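Local coordinates for protein Non-structural maintenance of chromosomes element 1 homolog (PDB 7DG2) that probably acts as a RING-type E3 ubiquitin ligase that works with a MAGE partner within the SMC5-SMC6 complex in DNA repair, at residues Lys66-Glu71 / His205-Gly210; Leu108-Asp113 / Gln178-Ile183; Gln193-Glu198 / Glu226-Glu231; Cys200-His205 / Pro219-Cys224. One frame throughout, in Å; residues are numbered along the deposited sequence.

Contact 1: Lys66-Glu71 / His205-Gly210; sequences KGVGEE and HLQCAG. With ZN (zinc ion), chain G.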
loop_
_atom_site.group_PDB
_atom_site.type_symbol
_atom_site.label_atom_id
_atom_site.label_comp_id
_atom_site.label_asym_id
_atom_site.label_seq_id
_atom_site.Cartn_x
_atom_site.Cartn_y
_atom_site.Cartn_z
ATOM N N LYS A 66 -13.740 -13.106 -0.716
ATOM C CA LYS A 66 -14.666 -12.659 -1.751
ATOM C C LYS A 66 -15.910 -12.060 -1.107
ATOM O O LYS A 66 -16.389 -12.557 -0.082
ATOM C CB LYS A 66 -15.111 -13.808 -2.662
ATOM C CG LYS A 66 -14.020 -14.494 -3.421
ATOM C CD LYS A 66 -14.628 -15.529 -4.376
ATOM C CE LYS A 66 -15.689 -14.900 -5.270
ATOM N NZ LYS A 66 -16.370 -15.900 -6.148
ATOM N N GLY A 67 -16.429 -10.999 -1.714
ATOM C CA GLY A 67 -17.649 -10.377 -1.239
ATOM C C GLY A 67 -18.382 -9.708 -2.382
ATOM O O GLY A 67 -17.908 -9.688 -3.518
ATOM N N VAL A 68 -19.552 -9.148 -2.067
ATOM C CA VAL A 68 -20.414 -8.492 -3.047
ATOM C C VAL A 68 -20.603 -7.034 -2.640
ATOM O O VAL A 68 -20.865 -6.739 -1.470
ATOM C CB VAL A 68 -21.777 -9.201 -3.161
ATOM C CG1 VAL A 68 -22.701 -8.427 -4.092
ATOM C CG2 VAL A 68 -21.594 -10.622 -3.652
ATOM N N GLY A 69 -20.481 -6.127 -3.609
ATOM C CA GLY A 69 -20.701 -4.716 -3.330
ATOM C C GLY A 69 -22.175 -4.445 -3.057
ATOM O O GLY A 69 -23.050 -4.876 -3.820
ATOM N N GLU A 70 -22.456 -3.742 -1.954
ATOM C CA GLU A 70 -23.843 -3.447 -1.599
ATOM C C GLU A 70 -24.532 -2.621 -2.674
ATOM O O GLU A 70 -25.718 -2.823 -2.959
ATOM C CB GLU A 70 -23.899 -2.717 -0.258
ATOM C CG GLU A 70 -23.482 -3.585 0.891
ATOM C CD GLU A 70 -23.822 -2.973 2.229
ATOM O OE1 GLU A 70 -24.006 -1.741 2.281
ATOM O OE2 GLU A 70 -23.886 -3.732 3.214
ATOM N N GLU A 71 -23.813 -1.674 -3.269
ATOM C CA GLU A 71 -24.421 -0.821 -4.284
ATOM C C GLU A 71 -24.490 -1.524 -5.633
ATOM O O GLU A 71 -25.568 -1.660 -6.224
ATOM C CB GLU A 71 -23.640 0.490 -4.407
ATOM C CG GLU A 71 -23.542 1.275 -3.115
ATOM C CD GLU A 71 -23.299 2.750 -3.359
ATOM O OE1 GLU A 71 -23.291 3.527 -2.382
ATOM O OE2 GLU A 71 -23.126 3.132 -4.535
ATOM N N HIS A 205 -30.516 -6.310 2.765
ATOM C CA HIS A 205 -29.702 -5.742 1.694
ATOM C C HIS A 205 -30.589 -5.405 0.504
ATOM O O HIS A 205 -31.595 -6.071 0.249
ATOM C CB HIS A 205 -28.620 -6.716 1.229
ATOM C CG HIS A 205 -27.499 -6.910 2.199
ATOM N ND1 HIS A 205 -27.273 -8.113 2.835
ATOM C CD2 HIS A 205 -26.522 -6.070 2.617
ATOM C CE1 HIS A 205 -26.210 -8.001 3.614
ATOM N NE2 HIS A 205 -25.738 -6.770 3.502
ATOM N N LEU A 206 -30.199 -4.368 -0.241
ATOM C CA LEU A 206 -30.985 -3.988 -1.412
ATOM C C LEU A 206 -31.048 -5.122 -2.425
ATOM O O LEU A 206 -32.109 -5.387 -3.004
ATOM C CB LEU A 206 -30.417 -2.717 -2.049
ATOM C CG LEU A 206 -31.224 -1.455 -1.729
ATOM C CD1 LEU A 206 -31.059 -1.064 -0.263
ATOM C CD2 LEU A 206 -30.850 -0.296 -2.652
ATOM N N GLN A 207 -29.928 -5.820 -2.639
ATOM C CA GLN A 207 -29.948 -6.976 -3.528
ATOM C C GLN A 207 -30.775 -8.114 -2.950
ATOM O O GLN A 207 -31.432 -8.847 -3.698
ATOM C CB GLN A 207 -28.526 -7.458 -3.818
ATOM C CG GLN A 207 -27.974 -7.009 -5.165
ATOM C CD GLN A 207 -27.080 -5.788 -5.051
ATOM O OE1 GLN A 207 -26.161 -5.749 -4.220
ATOM N NE2 GLN A 207 -27.343 -4.780 -5.882
ATOM N N CYS A 208 -30.760 -8.282 -1.627
ATOM C CA CYS A 208 -31.537 -9.360 -1.032
ATOM C C CYS A 208 -33.029 -9.055 -1.051
ATOM O O CYS A 208 -33.843 -9.977 -1.159
ATOM C CB CYS A 208 -31.050 -9.629 0.390
ATOM S SG CYS A 208 -29.355 -10.249 0.458
ATOM N N ALA A 209 -33.408 -7.779 -0.949
ATOM C CA ALA A 209 -34.818 -7.424 -1.086
ATOM C C ALA A 209 -35.317 -7.713 -2.497
ATOM O O ALA A 209 -36.433 -8.217 -2.675
ATOM C CB ALA A 209 -35.034 -5.954 -0.734
ATOM N N GLY A 210 -34.500 -7.407 -3.510
ATOM C CA GLY A 210 -34.888 -7.705 -4.879
ATOM C C GLY A 210 -35.109 -9.186 -5.121
ATOM O O GLY A 210 -36.040 -9.577 -5.829
HETATM ZN ZN ZN G . -28.530 -9.822 2.631
#

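Contact 2: Leu108-Asp113 / Gln178-Ile183; sequences LIILSD and QDVAKI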
loop_
_atom_site.group_PDB
_atom_site.type_symbol
_atom_site.label_atom_id
_atom_site.label_comp_id
_atom_site.label_asym_id
_atom_site.label_seq_id
_atom_site.Cartn_x
_atom_site.Cartn_y
_atom_site.Cartn_z
ATOM N N LEU A 108 -21.297 5.746 13.523
ATOM C CA LEU A 108 -22.424 6.527 13.012
ATOM C C LEU A 108 -22.962 5.936 11.709
ATOM O O LEU A 108 -24.179 5.898 11.489
ATOM C CB LEU A 108 -21.999 7.987 12.825
ATOM C CG LEU A 108 -23.071 8.984 12.404
ATOM C CD1 LEU A 108 -24.280 8.782 13.279
ATOM C CD2 LEU A 108 -22.512 10.397 12.572
ATOM N N ILE A 109 -22.069 5.470 10.830
ATOM C CA ILE A 109 -22.500 4.823 9.592
ATOM C C ILE A 109 -23.328 3.579 9.900
ATOM O O ILE A 109 -24.370 3.338 9.280
ATOM C CB ILE A 109 -21.271 4.496 8.726
ATOM C CG1 ILE A 109 -20.774 5.772 8.038
ATOM C CG2 ILE A 109 -21.574 3.372 7.751
ATOM C CD1 ILE A 109 -19.301 5.705 7.581
ATOM N N ILE A 110 -22.900 2.797 10.886
ATOM C CA ILE A 110 -23.613 1.575 11.255
ATOM C C ILE A 110 -24.984 1.907 11.835
ATOM O O ILE A 110 -25.979 1.225 11.554
ATOM C CB ILE A 110 -22.760 0.760 12.245
ATOM C CG1 ILE A 110 -21.533 0.190 11.540
ATOM C CG2 ILE A 110 -23.580 -0.352 12.890
ATOM C CD1 ILE A 110 -20.498 -0.361 12.502
ATOM N N LEU A 111 -25.051 2.964 12.641
ATOM C CA LEU A 111 -26.301 3.359 13.292
ATOM C C LEU A 111 -27.275 4.017 12.331
ATOM O O LEU A 111 -28.491 3.976 12.564
ATOM C CB LEU A 111 -26.018 4.343 14.429
ATOM C CG LEU A 111 -25.434 3.828 15.728
ATOM C CD1 LEU A 111 -25.027 5.007 16.597
ATOM C CD2 LEU A 111 -26.461 2.969 16.434
ATOM N N SER A 112 -26.777 4.662 11.282
ATOM C CA SER A 112 -27.649 5.490 10.457
ATOM C C SER A 112 -28.600 4.638 9.627
ATOM O O SER A 112 -28.282 3.517 9.229
ATOM C CB SER A 112 -26.822 6.379 9.536
ATOM O OG SER A 112 -26.197 5.587 8.565
ATOM N N ASP A 113 -29.782 5.196 9.339
ATOM C CA ASP A 113 -30.725 4.485 8.482
ATOM C C ASP A 113 -30.203 4.356 7.054
ATOM O O ASP A 113 -30.418 3.326 6.407
ATOM C CB ASP A 113 -32.080 5.195 8.477
ATOM C CG ASP A 113 -32.838 5.049 9.792
ATOM O OD1 ASP A 113 -32.273 4.559 10.790
ATOM O OD2 ASP A 113 -34.028 5.425 9.819
ATOM N N GLN A 178 -22.908 -5.518 18.290
ATOM C CA GLN A 178 -23.993 -6.492 18.182
ATOM C C GLN A 178 -25.347 -5.879 18.524
ATOM O O GLN A 178 -26.375 -6.300 17.977
ATOM C CB GLN A 178 -23.723 -7.697 19.081
ATOM C CG GLN A 178 -24.665 -8.867 18.800
ATOM C CD GLN A 178 -24.430 -10.049 19.715
ATOM O OE1 GLN A 178 -23.874 -9.905 20.805
ATOM N NE2 GLN A 178 -24.845 -11.231 19.274
ATOM N N ASP A 179 -25.366 -4.873 19.398
ATOM C CA ASP A 179 -26.623 -4.241 19.782
ATOM C C ASP A 179 -27.242 -3.413 18.662
ATOM O O ASP A 179 -28.456 -3.184 18.680
ATOM C CB ASP A 179 -26.409 -3.353 21.013
ATOM C CG ASP A 179 -25.920 -4.132 22.221
ATOM O OD1 ASP A 179 -25.980 -5.386 22.197
ATOM O OD2 ASP A 179 -25.466 -3.488 23.193
ATOM N N VAL A 180 -26.449 -2.960 17.689
ATOM C CA VAL A 180 -26.918 -1.957 16.739
ATOM C C VAL A 180 -26.645 -2.311 15.289
ATOM O O VAL A 180 -27.288 -1.736 14.392
ATOM C CB VAL A 180 -26.302 -0.579 17.066
ATOM C CG1 VAL A 180 -26.818 -0.054 18.419
ATOM C CG2 VAL A 180 -24.779 -0.662 17.054
ATOM N N ALA A 181 -25.724 -3.220 14.979
ATOM C CA ALA A 181 -25.414 -3.491 13.582
ATOM C C ALA A 181 -26.594 -4.167 12.899
ATOM O O ALA A 181 -27.248 -5.039 13.475
ATOM C CB ALA A 181 -24.169 -4.373 13.467
ATOM N N LYS A 182 -26.867 -3.757 11.666
ATOM C CA LYS A 182 -27.929 -4.370 10.877
ATOM C C LYS A 182 -27.461 -5.725 10.365
ATOM O O LYS A 182 -26.427 -5.814 9.691
ATOM C CB LYS A 182 -28.315 -3.466 9.709
ATOM C CG LYS A 182 -28.900 -2.109 10.113
ATOM C CD LYS A 182 -29.044 -1.195 8.903
ATOM C CE LYS A 182 -29.434 0.222 9.314
ATOM N NZ LYS A 182 -28.454 0.870 10.246
ATOM N N ILE A 183 -28.219 -6.776 10.673
ATOM C CA ILE A 183 -27.967 -8.121 10.158
ATOM C C ILE A 183 -29.091 -8.460 9.189
ATOM O O ILE A 183 -30.252 -8.571 9.601
ATOM C CB ILE A 183 -27.891 -9.157 11.290
ATOM C CG1 ILE A 183 -26.818 -8.762 12.301
ATOM C CG2 ILE A 183 -27.609 -10.545 10.731
ATOM C CD1 ILE A 183 -25.414 -8.750 11.729
HETATM O O HOH W 1 -25.944 0.939 8.610
HETATM O O HOH W 2 -25.435 -1.695 10.303
HETATM O O HOH W 3 -30.691 2.526 11.364
#

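Contact 3: Gln193-Glu198 / Glu226-Glu231; sequences QSQLCE and ESWPHE. With ZN (zinc ion), chain H.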
loop_
_atom_site.group_PDB
_atom_site.type_symbol
_atom_site.label_atom_id
_atom_site.label_comp_id
_atom_site.label_asym_id
_atom_site.label_seq_id
_atom_site.Cartn_x
_atom_site.Cartn_y
_atom_site.Cartn_z
ATOM N N GLN A 193 -25.779 -0.341 3.935
ATOM C CA GLN A 193 -26.945 0.159 3.217
ATOM C C GLN A 193 -27.995 -0.943 3.158
ATOM O O GLN A 193 -27.667 -2.115 2.965
ATOM C CB GLN A 193 -26.571 0.615 1.807
ATOM C CG GLN A 193 -25.553 1.743 1.796
ATOM C CD GLN A 193 -25.250 2.235 0.402
ATOM O OE1 GLN A 193 -24.127 2.081 -0.093
ATOM N NE2 GLN A 193 -26.241 2.842 -0.239
ATOM N N SER A 194 -29.257 -0.566 3.344
ATOM C CA SER A 194 -30.303 -1.568 3.490
ATOM C C SER A 194 -31.651 -0.923 3.226
ATOM O O SER A 194 -31.778 0.300 3.160
ATOM C CB SER A 194 -30.295 -2.187 4.893
ATOM O OG SER A 194 -30.723 -1.224 5.840
ATOM N N GLN A 195 -32.661 -1.774 3.078
ATOM C CA GLN A 195 -34.053 -1.372 3.221
ATOM C C GLN A 195 -34.552 -1.862 4.572
ATOM O O GLN A 195 -34.370 -3.034 4.915
ATOM C CB GLN A 195 -34.913 -1.950 2.100
ATOM C CG GLN A 195 -34.617 -1.379 0.737
ATOM C CD GLN A 195 -35.658 -1.786 -0.281
ATOM O OE1 GLN A 195 -36.409 -2.739 -0.065
ATOM N NE2 GLN A 195 -35.725 -1.055 -1.391
ATOM N N LEU A 196 -35.172 -0.971 5.336
ATOM C CA LEU A 196 -35.653 -1.293 6.671
ATOM C C LEU A 196 -37.169 -1.430 6.664
ATOM O O LEU A 196 -37.867 -0.653 6.004
ATOM C CB LEU A 196 -35.254 -0.217 7.676
ATOM C CG LEU A 196 -33.758 0.023 7.872
ATOM C CD1 LEU A 196 -33.547 1.351 8.572
ATOM C CD2 LEU A 196 -33.163 -1.133 8.674
ATOM N N CYS A 197 -37.678 -2.414 7.402
ATOM C CA CYS A 197 -39.102 -2.404 7.706
ATOM C C CYS A 197 -39.410 -1.185 8.555
ATOM O O CYS A 197 -38.754 -0.939 9.570
ATOM C CB CYS A 197 -39.519 -3.679 8.437
ATOM S SG CYS A 197 -41.291 -3.664 8.846
ATOM N N GLU A 198 -40.390 -0.394 8.130
ATOM C CA GLU A 198 -40.685 0.805 8.897
ATOM C C GLU A 198 -41.564 0.512 10.098
ATOM O O GLU A 198 -41.739 1.392 10.948
ATOM C CB GLU A 198 -41.317 1.858 7.991
ATOM C CG GLU A 198 -40.428 2.162 6.789
ATOM C CD GLU A 198 -40.830 3.418 6.048
ATOM O OE1 GLU A 198 -39.958 4.294 5.852
ATOM O OE2 GLU A 198 -42.011 3.525 5.658
ATOM N N GLU A 226 -46.085 -6.970 8.035
ATOM C CA GLU A 226 -46.625 -5.739 7.472
ATOM C C GLU A 226 -46.180 -5.606 6.021
ATOM O O GLU A 226 -45.127 -6.110 5.626
ATOM C CB GLU A 226 -46.168 -4.520 8.276
ATOM C CG GLU A 226 -46.727 -4.446 9.692
ATOM C CD GLU A 226 -48.241 -4.555 9.739
ATOM O OE1 GLU A 226 -48.762 -5.689 9.869
ATOM O OE2 GLU A 226 -48.907 -3.502 9.645
ATOM N N SER A 227 -47.005 -4.944 5.212
ATOM C CA SER A 227 -46.664 -4.804 3.804
ATOM C C SER A 227 -45.375 -4.000 3.661
ATOM O O SER A 227 -45.150 -3.025 4.385
ATOM C CB SER A 227 -47.802 -4.144 3.028
ATOM O OG SER A 227 -48.142 -2.892 3.587
ATOM N N TRP A 228 -44.524 -4.435 2.743
ATOM C CA TRP A 228 -43.211 -3.819 2.557
ATOM C C TRP A 228 -43.361 -2.435 1.935
ATOM O O TRP A 228 -43.911 -2.318 0.832
ATOM C CB TRP A 228 -42.330 -4.711 1.683
ATOM C CG TRP A 228 -40.855 -4.417 1.803
ATOM C CD1 TRP A 228 -40.020 -3.973 0.815
ATOM C CD2 TRP A 228 -40.049 -4.545 2.981
ATOM N NE1 TRP A 228 -38.744 -3.822 1.308
ATOM C CE2 TRP A 228 -38.737 -4.168 2.633
ATOM C CE3 TRP A 228 -40.310 -4.946 4.295
ATOM C CZ2 TRP A 228 -37.689 -4.174 3.555
ATOM C CZ3 TRP A 228 -39.268 -4.958 5.206
ATOM C CH2 TRP A 228 -37.976 -4.574 4.833
ATOM N N PRO A 229 -42.875 -1.374 2.588
ATOM C CA PRO A 229 -43.136 -0.015 2.090
ATOM C C PRO A 229 -42.256 0.420 0.927
ATOM O O PRO A 229 -42.588 1.418 0.271
ATOM C CB PRO A 229 -42.868 0.856 3.326
ATOM C CG PRO A 229 -41.825 0.096 4.076
ATOM C CD PRO A 229 -42.147 -1.365 3.870
ATOM N N HIS A 230 -41.163 -0.281 0.644
ATOM C CA HIS A 230 -40.186 0.163 -0.339
ATOM C C HIS A 230 -40.418 -0.506 -1.689
ATOM O O HIS A 230 -41.107 -1.522 -1.799
ATOM C CB HIS A 230 -38.761 -0.132 0.141
ATOM C CG HIS A 230 -38.519 0.231 1.572
ATOM N ND1 HIS A 230 -38.392 1.534 1.999
ATOM C CD2 HIS A 230 -38.371 -0.543 2.674
ATOM C CE1 HIS A 230 -38.183 1.550 3.304
ATOM N NE2 HIS A 230 -38.163 0.302 3.738
ATOM N N GLU A 231 -39.816 0.080 -2.720
ATOM C CA GLU A 231 -39.855 -0.496 -4.056
ATOM C C GLU A 231 -38.833 -1.619 -4.181
ATOM O O GLU A 231 -37.725 -1.533 -3.644
ATOM C CB GLU A 231 -39.581 0.580 -5.106
ATOM C CG GLU A 231 -39.714 0.092 -6.543
ATOM C CD GLU A 231 -39.552 1.205 -7.561
ATOM O OE1 GLU A 231 -38.926 0.957 -8.615
ATOM O OE2 GLU A 231 -40.047 2.326 -7.303
HETATM ZN ZN ZN H . -41.330 -5.815 9.855
#

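Contact 4: Cys200-His205 / Pro219-Cys224; sequences CGIPLH and PTCPNC. With ZN (zinc ion), chain H; ZN (zinc ion), chain G.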
loop_
_atom_site.group_PDB
_atom_site.type_symbol
_atom_site.label_atom_id
_atom_site.label_comp_id
_atom_site.label_asym_id
_atom_site.label_seq_id
_atom_site.Cartn_x
_atom_site.Cartn_y
_atom_site.Cartn_z
ATOM N N CYS A 200 -41.146 -2.751 12.087
ATOM C CA CYS A 200 -40.359 -3.483 13.073
ATOM C C CYS A 200 -38.855 -3.272 12.957
ATOM O O CYS A 200 -38.116 -3.749 13.826
ATOM C CB CYS A 200 -40.646 -4.988 12.990
ATOM S SG CYS A 200 -39.829 -5.819 11.616
ATOM N N GLY A 201 -38.378 -2.606 11.909
ATOM C CA GLY A 201 -36.986 -2.206 11.838
ATOM C C GLY A 201 -36.008 -3.218 11.272
ATOM O O GLY A 201 -34.803 -2.916 11.213
ATOM N N ILE A 202 -36.456 -4.400 10.854
ATOM C CA ILE A 202 -35.492 -5.392 10.382
ATOM C C ILE A 202 -34.912 -4.940 9.048
ATOM O O ILE A 202 -35.602 -4.286 8.254
ATOM C CB ILE A 202 -36.094 -6.801 10.257
ATOM C CG1 ILE A 202 -37.243 -6.824 9.249
ATOM C CG2 ILE A 202 -36.476 -7.349 11.635
ATOM C CD1 ILE A 202 -36.857 -7.390 7.900
ATOM N N PRO A 203 -33.655 -5.256 8.777
ATOM C CA PRO A 203 -33.022 -4.800 7.538
ATOM C C PRO A 203 -32.913 -5.894 6.490
ATOM O O PRO A 203 -32.792 -7.077 6.825
ATOM C CB PRO A 203 -31.633 -4.368 8.024
ATOM C CG PRO A 203 -31.323 -5.372 9.104
ATOM C CD PRO A 203 -32.658 -5.768 9.739
ATOM N N LEU A 204 -32.948 -5.506 5.215
ATOM C CA LEU A 204 -32.545 -6.372 4.116
ATOM C C LEU A 204 -31.552 -5.619 3.243
ATOM O O LEU A 204 -31.726 -4.422 3.009
ATOM C CB LEU A 204 -33.741 -6.807 3.257
ATOM C CG LEU A 204 -34.707 -7.834 3.846
ATOM C CD1 LEU A 204 -35.603 -8.401 2.744
ATOM C CD2 LEU A 204 -33.932 -8.935 4.534
ATOM N N HIS A 205 -30.516 -6.310 2.765
ATOM C CA HIS A 205 -29.702 -5.742 1.694
ATOM C C HIS A 205 -30.589 -5.405 0.504
ATOM O O HIS A 205 -31.595 -6.071 0.249
ATOM C CB HIS A 205 -28.620 -6.716 1.229
ATOM C CG HIS A 205 -27.499 -6.910 2.199
ATOM N ND1 HIS A 205 -27.273 -8.113 2.835
ATOM C CD2 HIS A 205 -26.522 -6.070 2.617
ATOM C CE1 HIS A 205 -26.210 -8.001 3.614
ATOM N NE2 HIS A 205 -25.738 -6.770 3.502
ATOM N N PRO A 219 -45.956 -7.546 -1.316
ATOM C CA PRO A 219 -44.820 -8.015 -0.519
ATOM C C PRO A 219 -44.967 -7.613 0.938
ATOM O O PRO A 219 -45.382 -6.493 1.257
ATOM C CB PRO A 219 -43.624 -7.325 -1.177
ATOM C CG PRO A 219 -44.199 -6.049 -1.693
ATOM C CD PRO A 219 -45.610 -6.362 -2.123
ATOM N N THR A 220 -44.622 -8.542 1.827
ATOM C CA THR A 220 -44.765 -8.341 3.261
ATOM C C THR A 220 -43.448 -8.635 3.967
ATOM O O THR A 220 -42.645 -9.454 3.509
ATOM C CB THR A 220 -45.863 -9.232 3.852
ATOM O OG1 THR A 220 -45.569 -10.607 3.569
ATOM C CG2 THR A 220 -47.229 -8.859 3.274
ATOM N N CYS A 221 -43.254 -7.964 5.101
ATOM C CA CYS A 221 -42.029 -8.110 5.884
ATOM C C CYS A 221 -41.899 -9.533 6.418
ATOM O O CYS A 221 -42.845 -10.050 7.024
ATOM C CB CYS A 221 -42.036 -7.109 7.043
ATOM S SG CYS A 221 -40.761 -7.376 8.308
ATOM N N PRO A 222 -40.740 -10.181 6.255
ATOM C CA PRO A 222 -40.594 -11.567 6.734
ATOM C C PRO A 222 -40.626 -11.705 8.245
ATOM O O PRO A 222 -40.685 -12.838 8.737
ATOM C CB PRO A 222 -39.227 -12.000 6.180
ATOM C CG PRO A 222 -38.598 -10.766 5.561
ATOM C CD PRO A 222 -39.451 -9.581 5.874
ATOM N N ASN A 223 -40.586 -10.603 8.993
ATOM C CA ASN A 223 -40.545 -10.633 10.449
ATOM C C ASN A 223 -41.859 -10.241 11.102
ATOM O O ASN A 223 -42.275 -10.883 12.070
ATOM C CB ASN A 223 -39.435 -9.706 10.963
ATOM C CG ASN A 223 -39.237 -9.808 12.464
ATOM O OD1 ASN A 223 -38.958 -10.885 12.988
ATOM N ND2 ASN A 223 -39.362 -8.681 13.160
ATOM N N CYS A 224 -42.520 -9.192 10.616
ATOM C CA CYS A 224 -43.757 -8.717 11.219
ATOM C C CYS A 224 -44.956 -8.798 10.284
ATOM O O CYS A 224 -46.067 -8.460 10.704
ATOM C CB CYS A 224 -43.592 -7.271 11.709
ATOM S SG CYS A 224 -43.611 -6.023 10.388
HETATM ZN ZN ZN H . -41.330 -5.815 9.855
HETATM ZN ZN ZN G . -28.530 -9.822 2.631
#

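Contact 1: Lys66-Glu71 / His205-Gly210
At the three-cysteine, one-histidine zinc site of the atypical RING domain, His205 turns the far edge of its imidazole toward Glu70, in the turn that follows strand 62-68 of the Nse1 family region. ND1 of His205 coordinates the zinc ion at 2.1 Å, and NE2 is hydrogen-bonded to the backbone oxygen of Val190, which fixes the rotation of the ring. Cys208, in the first turn of helix 206-212, adds its SG to the same zinc ion at 2.4 Å, and Cys184 and Cys187 complete the tetrahedral set. His205 itself occupies the N-cap position of that helix, so the metal ties its start to the two-cysteine loop.

Glu70 reaches the imidazole with an extended chain, its CG beside the backbone N (chi1 -68°). Its OE2 lies in the ring plane, 3.6 Å from NE2 of His205, while the carboxylate is turned 67° against the ring. Both oxygens of Glu70 are used elsewhere in the RING domain: OE1 accepts from the backbone N of Gln193 and OE2 from that of Ile192. The carboxylate thus clasps the backbone next to the zinc site and touches its histidine from the edge. Beside it, the bent side chain of Gln207 leads from the helix to the turn, where its CD comes within 3.9 Å of the backbone O of Glu70.

Contact 2: Leu108-Asp113 / Gln178-Ile183
Two extended torsions (chi2 and chi3) followed by a bend at chi4 (59°) carry the ammonium group of Lys182 to the C-terminal end of helix 96-111, where it donates a hydrogen bond to Ser112. NZ of Lys182 lies 2.8 Å from the backbone O of Ser112, approaching from above the plane of that carbonyl. It also lies 2.8 Å from the backbone O of Ile110. With CG1 of Ile110 beside the backbone N (chi1 -69°), the CG2 methyl is left to meet the other segment, 3.7 Å from CA of Ala181. Leu111 directs CD2 onto the branch of Val180, 3.6 Å from its CB, and the two side chains cross obliquely.

Water fills in the polar part. One molecule accepts from NZ of Lys182 and bridges to the backbone O of Leu111 and to OD1 of Asp113; a second accepts from the backbone N of Lys182 and lies within reach of the backbone O of Ile110. The contact joins the helix end to the segment entering strand 182-183, just ahead of the RING domain's first zinc ligand, Cys184. Carbonyl oxygens at a helix C-terminus carry the negative end of its dipole, so the lysine's charge is probably favoured here, with Asp113 nearby as a water-mediated counter-charge.

Contact 3: Gln193-Glu198 / Glu226-Glu231
Gln195 uses both ends of its amide on the segment that follows the RING's last cysteines. Its OE1 accepts from NE1 of Trp228 at 2.9 Å, an almost straight bond (173°) in the plane of the indole, though tilted 30° from the plane of the amide carbonyl. Its NE2 donates to the backbone O of Glu231 at 3.1 Å, equally straight and with the acceptor in the amide plane. With both ends occupied, the flat group is held in one orientation. Its chain runs extended from the strand, antiparallel alongside His230.

NE2 of His230 points at the backbone O of Leu196 from the edge of the imidazole, modelled as a hydrogen bond of 2.5 Å, a length short enough to be doubtful. The two bonds of Gln195 strap the C-terminal segment to strand 195-196, one half of the small antiparallel hairpin of the atypical RING finger. The strand leads directly into Cys197, which binds the second zinc ion through SG at 2.4 Å. Behind that sulfur, CB of Cys197 packs against CZ3 of Trp228 at 3.5 Å.

Trp228 is covered on one face by His230 and Pro229, with CD2 of His230 3.4 Å above the indole plane and offset toward its rim, and its ring also meets Phe213. Farther along, the extended chain of Glu198 crosses Pro229, CG of Glu198 lying 3.7 Å from CG of the proline.

Contact 4: Cys200-His205 / Pro219-Cys224
Metal coordination dominates where Cys200 meets Cys221 and Cys224. The SG atoms of Cys200 and Cys221 each lie 2.3 Å from the zinc ion, and SG of Cys224 lies 2.4 Å from it; Cys197 supplies the fourth sulfur. Cys200 and Cys224 both tuck SG between the backbone N and the carbonyl carbon (chi1 77° and 76°), whereas Cys221 reaches the metal with SG anti to its backbone N.

Hydrogen bonds to sulfur form a second shell. ND2 of Asn223 donates to SG of Cys200 at 3.3 Å, nearly straight at 173° and with the sulfur in the plane of the amide. SG of Cys221 accepts from two backbone amides, those of Asn223 and Cys224, the first at 3.3 Å. Such donors would be expected to offset part of the negative charge of the thiolates. This is the four-cysteine site of the atypical RING finger, in which two CxxC turns, one from each side of helix 206-212 in sequence, close round one metal.

Apolar contacts come from Ile202, just beyond the first of these turns. Its CG1 lies 3.7 Å from SG of Cys221, and its CD1 reaches CD of Pro222 at 4.0 Å, the two side chains meeting at a slant. The other branch, CG2, packs against the amide of Asn223, 3.5 Å from ND2, flanking the nitrogen that holds the Cys200 sulfur.

How the contacts relate
Contacts 3 and 4 surround the four-cysteine zinc site of the RING domain: their centres are 6 Å apart, they share that zinc ion, and strands 195-196 and 203-204 pair between them. Backbone bonds probably also tie Trp228 to Pro219 and Glu226 to Cys221. Contact 1 shares His205 and the other zinc ion with contact 4. Along the chain, contact 2 falls between the segments of contact 1 and contact 4 between those of contact 3, while the segments of contact 1 alternate with those of contacts 3 and 4. Centred 16 Å from each of the others, contact 2 joins helix 96-111 to the segment leading into Cys184, while contact 1 joins the RING to the Nse1 family region.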